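Long-range contact in conserved hypothetical protein (PDB 2EWC), which is of unknown function but belongs to the YjgF family of putative translation initiation inhibitors: residues V63-I76 and P92-G105. Residues are numbered along the deposited sequence; the frame is centred on the assembly and turned at random. Where two conformers were deposited one is given.
Sequences VVQMDCLFRDVWNI and PARKSIQTEFAHHG
Leu69 and Ile97 lie side by side where strands 63-70 and 93-98 run parallel, their axes approaching to 4.7 Å, and Leu69 CD2 rests 3.9 Å from Ile97 CB. Seven backbone bonds zip the pair, from Ala93 N to Val64 O up to Thr99 N to Phe70 O. On the same face Lys95 NZ bridges to Asp67 OD1 at 2.9 Å, while Gln65 NE2 grips that oxygen from the opposite side of the carboxylate plane at 2.7 Å; Lys95 also pairs with Asp67 of a second subunit. On the other face Ile76 CD1 packs 3.7 Å from Ser96 CB, and Phe70 turns its ring edge to Ile97 O. Equally tight, Arg71, its chain kinked at chi3 (-67°), slides its guanidinium between Phe101 CD2 and Gly105 CA, the latter 3.4 Å from Arg71 CZ; Arg71 NH2 donates to His103 O and NE to Leu110 O.

The looser side is watered. Arg71 NH1 and Glu100 OE1 form a salt bridge at 3.3 Å that two waters also span, and another water links Asp72 OD1 to Gln98 OE1. Gln98 OE1 takes Val73 N on a lone pair, 2.9 Å and nearly straight; Gln98 NE2 and Glu100 OE2 exchange hydrogen bonds with their counterparts in a third subunit.

The strands form a beta-alpha-beta crossover with helix 76-87, which covers Met66, Cys68 and Arg94; helix 38-54 also touches Met66, and strand 112-119 flanks 63-70 antiparallel.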
ATOM      1  N   VAL B  63     -16.176 -21.429  29.037  1.00 26.93           N
ATOM      2  CA  VAL B  63     -15.335 -21.863  27.921  1.00 26.72           C
ATOM      3  C   VAL B  63     -14.477 -20.726  27.356  1.00 27.28           C
ATOM      4  O   VAL B  63     -14.994 -19.680  26.975  1.00 27.15           O
ATOM      5  CB  VAL B  63     -16.152 -22.544  26.817  1.00 27.19           C
ATOM      6  CG1 VAL B  63     -15.210 -23.005  25.662  1.00 25.89           C
ATOM      7  CG2 VAL B  63     -16.877 -23.745  27.391  1.00 24.44           C
ATOM      8  N   VAL B  64     -13.162 -20.943  27.325  1.00 27.13           N
ATOM      9  CA  VAL B  64     -12.213 -19.914  26.908  1.00 26.78           C
ATOM     10  C   VAL B  64     -11.717 -20.083  25.471  1.00 27.08           C
ATOM     11  O   VAL B  64     -11.376 -19.088  24.815  1.00 26.92           O
ATOM     12  CB  VAL B  64     -11.003 -19.749  27.904  1.00 26.66           C
ATOM     13  CG1 VAL B  64     -11.499 -19.400  29.314  1.00 27.41           C
ATOM     14  CG2 VAL B  64     -10.099 -20.987  27.949  1.00 27.99           C
ATOM     15  N   GLN B  65     -11.702 -21.316  24.973  1.00 26.70           N
ATOM     16  CA  GLN B  65     -11.143 -21.592  23.639  1.00 28.01           C
ATOM     17  C   GLN B  65     -11.813 -22.820  23.051  1.00 28.06           C
ATOM     18  O   GLN B  65     -12.108 -23.759  23.774  1.00 28.04           O
ATOM     19  CB  GLN B  65      -9.604 -21.769  23.685  1.00 27.37           C
ATOM     20  CG  GLN B  65      -8.919 -21.631  22.322  1.00 29.24           C
ATOM     21  CD  GLN B  65      -8.944 -22.932  21.522  1.00 32.85           C
ATOM     22  OE1 GLN B  65      -9.056 -24.010  22.101  1.00 34.55           O
ATOM     23  NE2 GLN B  65      -8.841 -22.834  20.184  1.00 33.40           N
HETATM   24  N   MSE B  66     -12.053 -22.801  21.743  1.00 29.31           N
HETATM   25  CA  MSE B  66     -12.804 -23.863  21.071  1.00 29.84           C
HETATM   26  C   MSE B  66     -12.170 -24.103  19.721  1.00 30.85           C
HETATM   27  O   MSE B  66     -11.908 -23.155  19.001  1.00 31.24           O
HETATM   28  CB  MSE B  66     -14.238 -23.396  20.849  1.00 30.45           C
HETATM   29  CG  MSE B  66     -15.319 -24.348  21.324  1.00 33.13           C
HETATM   30 SE   MSE B  66     -16.989 -23.629  21.439  1.00 26.88          SE
HETATM   31  CE  MSE B  66     -17.031 -22.567  20.028  1.00 29.68           C
ATOM     32  N   ASP B  67     -11.904 -25.363  19.385  1.00 31.19           N
ATOM     33  CA  ASP B  67     -11.479 -25.726  18.033  1.00 32.67           C
ATOM     34  C   ASP B  67     -12.683 -26.383  17.358  1.00 31.87           C
ATOM     35  O   ASP B  67     -13.261 -27.302  17.928  1.00 31.73           O
ATOM     36  CB  ASP B  67     -10.296 -26.701  18.075  1.00 32.71           C
ATOM     37  CG  ASP B  67      -8.975 -26.005  18.316  1.00 37.52           C
ATOM     38  OD1 ASP B  67      -8.947 -24.760  18.318  1.00 41.48           O
ATOM     39  OD2 ASP B  67      -7.942 -26.692  18.495  1.00 44.29           O
ATOM     40  N   CYS B  68     -13.074 -25.894  16.184  1.00 31.15           N
ATOM     41  CA  CYS B  68     -14.259 -26.434  15.497  1.00 31.11           C
ATOM     42  C   CYS B  68     -13.843 -27.178  14.247  1.00 29.79           C
ATOM     43  O   CYS B  68     -13.143 -26.623  13.393  1.00 29.67           O
ATOM     44  CB  CYS B  68     -15.234 -25.313  15.151  1.00 31.91           C
ATOM     45  SG  CYS B  68     -15.467 -24.128  16.528  1.00 38.97           S
ATOM     46  N   LEU B  69     -14.237 -28.444  14.144  1.00 28.18           N
ATOM     47  CA  LEU B  69     -13.805 -29.271  13.012  1.00 27.16           C
ATOM     48  C   LEU B  69     -14.987 -29.512  12.068  1.00 25.99           C
ATOM     49  O   LEU B  69     -16.005 -30.053  12.483  1.00 25.16           O
ATOM     50  CB  LEU B  69     -13.233 -30.620  13.489  1.00 26.04           C
ATOM     51  CG  LEU B  69     -12.017 -30.679  14.439  1.00 29.12           C
ATOM     52  CD1 LEU B  69     -11.557 -32.136  14.681  1.00 28.62           C
ATOM     53  CD2 LEU B  69     -10.855 -29.869  13.934  1.00 27.10           C
ATOM     54  N   PHE B  70     -14.832 -29.157  10.796  1.00 24.82           N
ATOM     55  CA  PHE B  70     -15.928 -29.263   9.836  1.00 25.16           C
ATOM     56  C   PHE B  70     -15.505 -30.170   8.691  1.00 25.73           C
ATOM     57  O   PHE B  70     -14.373 -30.062   8.191  1.00 25.51           O
ATOM     58  CB  PHE B  70     -16.235 -27.914   9.182  1.00 24.24           C
ATOM     59  CG  PHE B  70     -16.806 -26.859  10.105  1.00 25.13           C
ATOM     60  CD1 PHE B  70     -18.186 -26.603  10.117  1.00 24.11           C
ATOM     61  CD2 PHE B  70     -15.967 -26.065  10.875  1.00 24.13           C
ATOM     62  CE1 PHE B  70     -18.725 -25.632  10.935  1.00 26.43           C
ATOM     63  CE2 PHE B  70     -16.497 -25.064  11.699  1.00 26.35           C
ATOM     64  CZ  PHE B  70     -17.881 -24.853  11.741  1.00 26.59           C
ATOM     65  N   ARG B  71     -16.418 -31.008   8.220  1.00 25.73           N
ATOM     66  CA  ARG B  71     -16.189 -31.679   6.943  1.00 26.89           C
ATOM     67  C   ARG B  71     -16.210 -30.635   5.793  1.00 26.85           C
ATOM     68  O   ARG B  71     -15.489 -30.784   4.799  1.00 26.45           O
ATOM     69  CB  ARG B  71     -17.254 -32.763   6.718  1.00 26.63           C
ATOM     70  CG  ARG B  71     -17.049 -33.610   5.473  1.00 27.73           C
ATOM     71  CD  ARG B  71     -18.125 -34.711   5.395  1.00 28.15           C
ATOM     72  NE  ARG B  71     -18.000 -35.717   6.465  1.00 28.91           N
ATOM     73  CZ  ARG B  71     -17.164 -36.756   6.460  1.00 29.33           C
ATOM     74  NH1 ARG B  71     -16.331 -36.960   5.426  1.00 27.55           N
ATOM     75  NH2 ARG B  71     -17.184 -37.614   7.489  1.00 25.76           N
ATOM     76  N   ASP B  72     -17.045 -29.598   5.952  1.00 26.55           N
ATOM     77  CA  ASP B  72     -17.176 -28.472   5.010  1.00 26.60           C
ATOM     78  C   ASP B  72     -17.079 -27.181   5.825  1.00 26.32           C
ATOM     79  O   ASP B  72     -18.069 -26.773   6.434  1.00 25.94           O
ATOM     80  CB  ASP B  72     -18.529 -28.517   4.238  1.00 26.75           C
ATOM     81  CG  ASP B  72     -18.680 -27.369   3.206  1.00 29.81           C
ATOM     82  OD1 ASP B  72     -17.772 -26.512   3.098  1.00 32.20           O
ATOM     83  OD2 ASP B  72     -19.714 -27.316   2.479  1.00 33.51           O
ATOM     84  N   VAL B  73     -15.904 -26.552   5.822  1.00 25.52           N
ATOM     85  CA  VAL B  73     -15.658 -25.364   6.636  1.00 26.16           C
ATOM     86  C   VAL B  73     -16.557 -24.171   6.245  1.00 25.97           C
ATOM     87  O   VAL B  73     -16.768 -23.257   7.041  1.00 26.09           O
ATOM     88  CB  VAL B  73     -14.150 -24.976   6.625  1.00 26.06           C
ATOM     89  CG1 VAL B  73     -13.738 -24.350   5.287  1.00 25.38           C
ATOM     90  CG2 VAL B  73     -13.819 -24.065   7.805  1.00 27.97           C
ATOM     91  N   TRP B  74     -17.100 -24.183   5.028  1.00 25.84           N
ATOM     92  CA  TRP B  74     -18.076 -23.144   4.623  1.00 25.80           C
ATOM     93  C   TRP B  74     -19.397 -23.137   5.432  1.00 25.27           C
ATOM     94  O   TRP B  74     -20.248 -22.255   5.246  1.00 24.69           O
ATOM     95  CB  TRP B  74     -18.359 -23.220   3.135  1.00 25.64           C
ATOM     96  CG  TRP B  74     -17.171 -22.881   2.274  1.00 25.99           C
ATOM     97  CD1 TRP B  74     -16.252 -23.763   1.761  1.00 27.72           C
ATOM     98  CD2 TRP B  74     -16.786 -21.584   1.812  1.00 23.57           C
ATOM     99  NE1 TRP B  74     -15.310 -23.081   1.012  1.00 29.01           N
ATOM    100  CE2 TRP B  74     -15.624 -21.745   1.022  1.00 28.77           C
ATOM    101  CE3 TRP B  74     -17.311 -20.290   1.991  1.00 25.97           C
ATOM    102  CZ2 TRP B  74     -14.972 -20.662   0.410  1.00 28.19           C
ATOM    103  CZ3 TRP B  74     -16.680 -19.224   1.383  1.00 27.27           C
ATOM    104  CH2 TRP B  74     -15.514 -19.420   0.597  1.00 27.26           C
ATOM    105  N   ASN B  75     -19.556 -24.129   6.308  1.00 25.46           N
ATOM    106  CA  ASN B  75     -20.640 -24.158   7.290  1.00 25.77           C
ATOM    107  C   ASN B  75     -20.382 -23.289   8.546  1.00 26.58           C
ATOM    108  O   ASN B  75     -21.213 -23.258   9.448  1.00 26.69           O
ATOM    109  CB  ASN B  75     -20.900 -25.597   7.729  1.00 24.53           C
ATOM    110  CG  ASN B  75     -21.665 -26.394   6.699  1.00 25.68           C
ATOM    111  OD1 ASN B  75     -22.616 -25.906   6.075  1.00 22.14           O
ATOM    112  ND2 ASN B  75     -21.267 -27.645   6.524  1.00 27.55           N
ATOM    113  N   ILE B  76     -19.244 -22.610   8.618  1.00 27.50           N
ATOM    114  CA  ILE B  76     -18.985 -21.663   9.724  1.00 28.98           C
ATOM    115  C   ILE B  76     -20.181 -20.733  10.049  1.00 29.43           C
ATOM    116  O   ILE B  76     -20.502 -20.586  11.213  1.00 30.38           O
ATOM    117  CB  ILE B  76     -17.691 -20.840   9.510  1.00 29.24           C
ATOM    118  CG1 ILE B  76     -16.449 -21.667   9.882  1.00 29.58           C
ATOM    119  CG2 ILE B  76     -17.657 -19.561  10.382  1.00 29.77           C
ATOM    120  CD1 ILE B  76     -15.193 -21.065   9.310  1.00 32.27           C
ATOM    121  N   PRO B  92     -15.959 -17.672  23.406  1.00 28.18           N
ATOM    122  CA  PRO B  92     -14.544 -18.049  23.475  1.00 28.15           C
ATOM    123  C   PRO B  92     -13.719 -17.579  22.263  1.00 27.87           C
ATOM    124  O   PRO B  92     -14.282 -17.205  21.215  1.00 26.57           O
ATOM    125  CB  PRO B  92     -14.597 -19.567  23.505  1.00 28.23           C
ATOM    126  CG  PRO B  92     -15.804 -19.901  22.704  1.00 29.24           C
ATOM    127  CD  PRO B  92     -16.807 -18.815  23.017  1.00 28.65           C
ATOM    128  N   ALA B  93     -12.394 -17.561  22.430  1.00 27.69           N
ATOM    129  CA  ALA B  93     -11.485 -17.498  21.282  1.00 27.74           C
ATOM    130  C   ALA B  93     -11.718 -18.788  20.505  1.00 27.98           C
ATOM    131  O   ALA B  93     -12.002 -19.825  21.109  1.00 27.44           O
ATOM    132  CB  ALA B  93     -10.064 -17.424  21.739  1.00 26.82           C
ATOM    133  N   ARG B  94     -11.624 -18.742  19.179  1.00 28.69           N
ATOM    134  CA  ARG B  94     -11.740 -19.981  18.424  1.00 29.88           C
ATOM    135  C   ARG B  94     -10.875 -20.046  17.180  1.00 30.07           C
ATOM    136  O   ARG B  94     -10.288 -19.050  16.743  1.00 30.59           O
ATOM    137  CB  ARG B  94     -13.206 -20.282  18.060  1.00 30.37           C
ATOM    138  CG  ARG B  94     -13.643 -19.632  16.791  1.00 34.17           C
ATOM    139  CD  ARG B  94     -14.963 -20.193  16.266  1.00 38.97           C
ATOM    140  NE  ARG B  94     -16.065 -19.345  16.706  1.00 43.03           N
ATOM    141  CZ  ARG B  94     -16.681 -18.430  15.958  1.00 43.98           C
ATOM    142  NH1 ARG B  94     -16.352 -18.221  14.687  1.00 44.83           N
ATOM    143  NH2 ARG B  94     -17.654 -17.726  16.500  1.00 44.73           N
ATOM    144  N   LYS B  95     -10.820 -21.241  16.611  1.00 29.58           N
ATOM    145  CA  LYS B  95     -10.402 -21.405  15.235  1.00 29.43           C
ATOM    146  C   LYS B  95     -11.238 -22.522  14.616  1.00 28.67           C
ATOM    147  O   LYS B  95     -11.787 -23.360  15.343  1.00 28.48           O
ATOM    148  CB  LYS B  95      -8.897 -21.708  15.147  1.00 30.05           C
ATOM    149  CG  LYS B  95      -8.474 -23.009  15.717  1.00 29.03           C
ATOM    150  CD  LYS B  95      -7.083 -23.363  15.134  1.00 33.96           C
ATOM    151  CE  LYS B  95      -6.474 -24.580  15.798  1.00 34.15           C
ATOM    152  NZ  LYS B  95      -6.300 -24.304  17.263  1.00 37.18           N
ATOM    153  N   SER B  96     -11.345 -22.518  13.292  1.00 26.97           N
ATOM    154  CA  SER B  96     -12.097 -23.543  12.569  1.00 27.69           C
ATOM    155  C   SER B  96     -11.163 -24.230  11.554  1.00 28.07           C
ATOM    156  O   SER B  96     -10.265 -23.599  10.996  1.00 27.26           O
ATOM    157  CB  SER B  96     -13.281 -22.902  11.835  1.00 26.98           C
ATOM    158  OG  SER B  96     -14.163 -22.291  12.774  1.00 31.18           O
ATOM    159  N   ILE B  97     -11.368 -25.518  11.335  1.00 28.62           N
ATOM    160  CA  ILE B  97     -10.504 -26.332  10.462  1.00 29.67           C
ATOM    161  C   ILE B  97     -11.412 -27.244   9.642  1.00 28.89           C
ATOM    162  O   ILE B  97     -12.417 -27.751  10.145  1.00 28.73           O
ATOM    163  CB  ILE B  97      -9.561 -27.196  11.333  1.00 30.85           C
ATOM    164  CG1 ILE B  97      -8.496 -26.331  11.976  1.00 32.04           C
ATOM    165  CG2 ILE B  97      -8.863 -28.354  10.562  1.00 30.75           C
ATOM    166  CD1 ILE B  97      -8.076 -26.947  13.321  1.00 35.32           C
ATOM    167  N   GLN B  98     -11.061 -27.462   8.385  1.00 28.94           N
ATOM    168  CA  GLN B  98     -11.735 -28.477   7.595  1.00 28.65           C
ATOM    169  C   GLN B  98     -10.914 -29.748   7.675  1.00 29.79           C
ATOM    170  O   GLN B  98      -9.706 -29.715   7.489  1.00 31.73           O
ATOM    171  CB  GLN B  98     -11.888 -28.042   6.141  1.00 28.43           C
ATOM    172  CG  GLN B  98     -12.734 -29.013   5.298  1.00 27.22           C
ATOM    173  CD  GLN B  98     -13.148 -28.416   3.958  1.00 28.72           C
ATOM    174  OE1 GLN B  98     -13.975 -27.503   3.900  1.00 28.93           O
ATOM    175  NE2 GLN B  98     -12.572 -28.933   2.871  1.00 27.47           N
ATOM    176  N   THR B  99     -11.557 -30.868   7.958  1.00 30.13           N
ATOM    177  CA  THR B  99     -10.837 -32.136   8.021  1.00 30.14           C
ATOM    178  C   THR B  99     -11.761 -33.290   7.614  1.00 30.85           C
ATOM    179  O   THR B  99     -12.995 -33.222   7.756  1.00 31.91           O
ATOM    180  CB  THR B  99     -10.213 -32.362   9.433  1.00 29.98           C
ATOM    181  OG1 THR B  99      -9.525 -33.630   9.482  1.00 27.90           O
ATOM    182  CG2 THR B  99     -11.317 -32.325  10.513  1.00 27.07           C
ATOM    183  N   GLU B 100     -11.168 -34.356   7.110  1.00 31.22           N
ATOM    184  CA  GLU B 100     -11.880 -35.605   6.981  1.00 31.63           C
ATOM    185  C   GLU B 100     -12.005 -36.153   8.387  1.00 30.55           C
ATOM    186  O   GLU B 100     -11.270 -35.733   9.285  1.00 30.26           O
ATOM    187  CB  GLU B 100     -11.104 -36.589   6.103  1.00 32.70           C
ATOM    188  CG  GLU B 100     -10.991 -36.122   4.656  1.00 38.12           C
ATOM    189  CD  GLU B 100     -12.363 -35.928   4.011  1.00 44.06           C
ATOM    190  OE1 GLU B 100     -13.262 -36.772   4.231  1.00 45.39           O
ATOM    191  OE2 GLU B 100     -12.545 -34.918   3.302  1.00 47.31           O
ATOM    192  N   PHE B 101     -12.928 -37.087   8.557  1.00 28.97           N
ATOM    193  CA  PHE B 101     -13.134 -37.787   9.806  1.00 28.88           C
ATOM    194  C   PHE B 101     -12.991 -39.279   9.537  1.00 29.09           C
ATOM    195  O   PHE B 101     -13.255 -39.733   8.415  1.00 28.57           O
ATOM    196  CB  PHE B 101     -14.547 -37.505  10.339  1.00 28.66           C
ATOM    197  CG  PHE B 101     -14.782 -36.055  10.735  1.00 28.75           C
ATOM    198  CD1 PHE B 101     -14.092 -35.488  11.783  1.00 29.53           C
ATOM    199  CD2 PHE B 101     -15.679 -35.265  10.033  1.00 27.90           C
ATOM    200  CE1 PHE B 101     -14.292 -34.157  12.147  1.00 30.51           C
ATOM    201  CE2 PHE B 101     -15.914 -33.944  10.409  1.00 29.51           C
ATOM    202  CZ  PHE B 101     -15.212 -33.387  11.460  1.00 29.09           C
ATOM    203  N   ALA B 102     -12.604 -40.042  10.560  1.00 29.14           N
ATOM    204  CA  ALA B 102     -12.590 -41.514  10.470  1.00 29.82           C
ATOM    205  C   ALA B 102     -14.011 -42.084  10.586  1.00 29.58           C
ATOM    206  O   ALA B 102     -14.245 -43.053  11.298  1.00 29.83           O
ATOM    207  CB  ALA B 102     -11.656 -42.127  11.540  1.00 29.49           C
ATOM    208  N   HIS B 103     -14.958 -41.456   9.885  0.50 29.66           N
ATOM    209  CA  HIS B 103     -16.349 -41.901   9.818  0.50 29.10           C
ATOM    210  C   HIS B 103     -16.897 -41.394   8.490  0.50 29.06           C
ATOM    211  O   HIS B 103     -16.490 -40.334   8.012  0.50 29.24           O
ATOM    212  CB  HIS B 103     -17.176 -41.375  11.010  0.50 29.24           C
ATOM    213  CG  HIS B 103     -18.656 -41.619  10.890  0.50 29.24           C
ATOM    214  ND1 HIS B 103     -19.295 -42.677  11.502  0.50 30.61           N
ATOM    215  CD2 HIS B 103     -19.622 -40.927  10.239  0.50 28.76           C
ATOM    216  CE1 HIS B 103     -20.588 -42.625  11.226  0.50 29.92           C
ATOM    217  NE2 HIS B 103     -20.810 -41.576  10.454  0.50 27.14           N
ATOM    218  N   HIS B 104     -17.799 -42.162   7.883  1.00 28.53           N
ATOM    219  CA  HIS B 104     -18.333 -41.832   6.545  1.00 28.76           C
ATOM    220  C   HIS B 104     -18.966 -40.427   6.515  1.00 27.93           C
ATOM    221  O   HIS B 104     -19.467 -39.948   7.542  1.00 28.04           O
ATOM    222  CB  HIS B 104     -19.295 -42.937   6.010  1.00 27.70           C
ATOM    223  CG  HIS B 104     -20.636 -42.997   6.688  1.00 30.63           C
ATOM    224  ND1 HIS B 104     -20.925 -43.898   7.694  1.00 33.10           N
ATOM    225  CD2 HIS B 104     -21.786 -42.309   6.463  1.00 31.39           C
ATOM    226  CE1 HIS B 104     -22.183 -43.742   8.077  1.00 33.40           C
ATOM    227  NE2 HIS B 104     -22.727 -42.783   7.350  1.00 32.38           N
ATOM    228  N   GLY B 105     -18.902 -39.761   5.366  1.00 27.73           N
ATOM    229  CA  GLY B 105     -19.692 -38.541   5.136  1.00 28.27           C
ATOM    230  C   GLY B 105     -20.990 -38.897   4.415  1.00 28.39           C
ATOM    231  O   GLY B 105     -21.543 -39.988   4.597  1.00 27.95           O
TER
HETATM  232  O   HOH W   1      -6.508 -25.209  20.125  1.00 59.29           O
HETATM  233  O   HOH W   2     -13.459 -32.790   4.586  1.00 37.66           O
HETATM  234  O   HOH W   3     -14.401 -38.698   6.124  1.00 38.79           O
HETATM  235  O   HOH W   4     -15.862 -35.885   2.736  1.00 39.16           O
HETATM  236  O   HOH W   5     -15.573 -27.842   1.488  1.00 31.43           O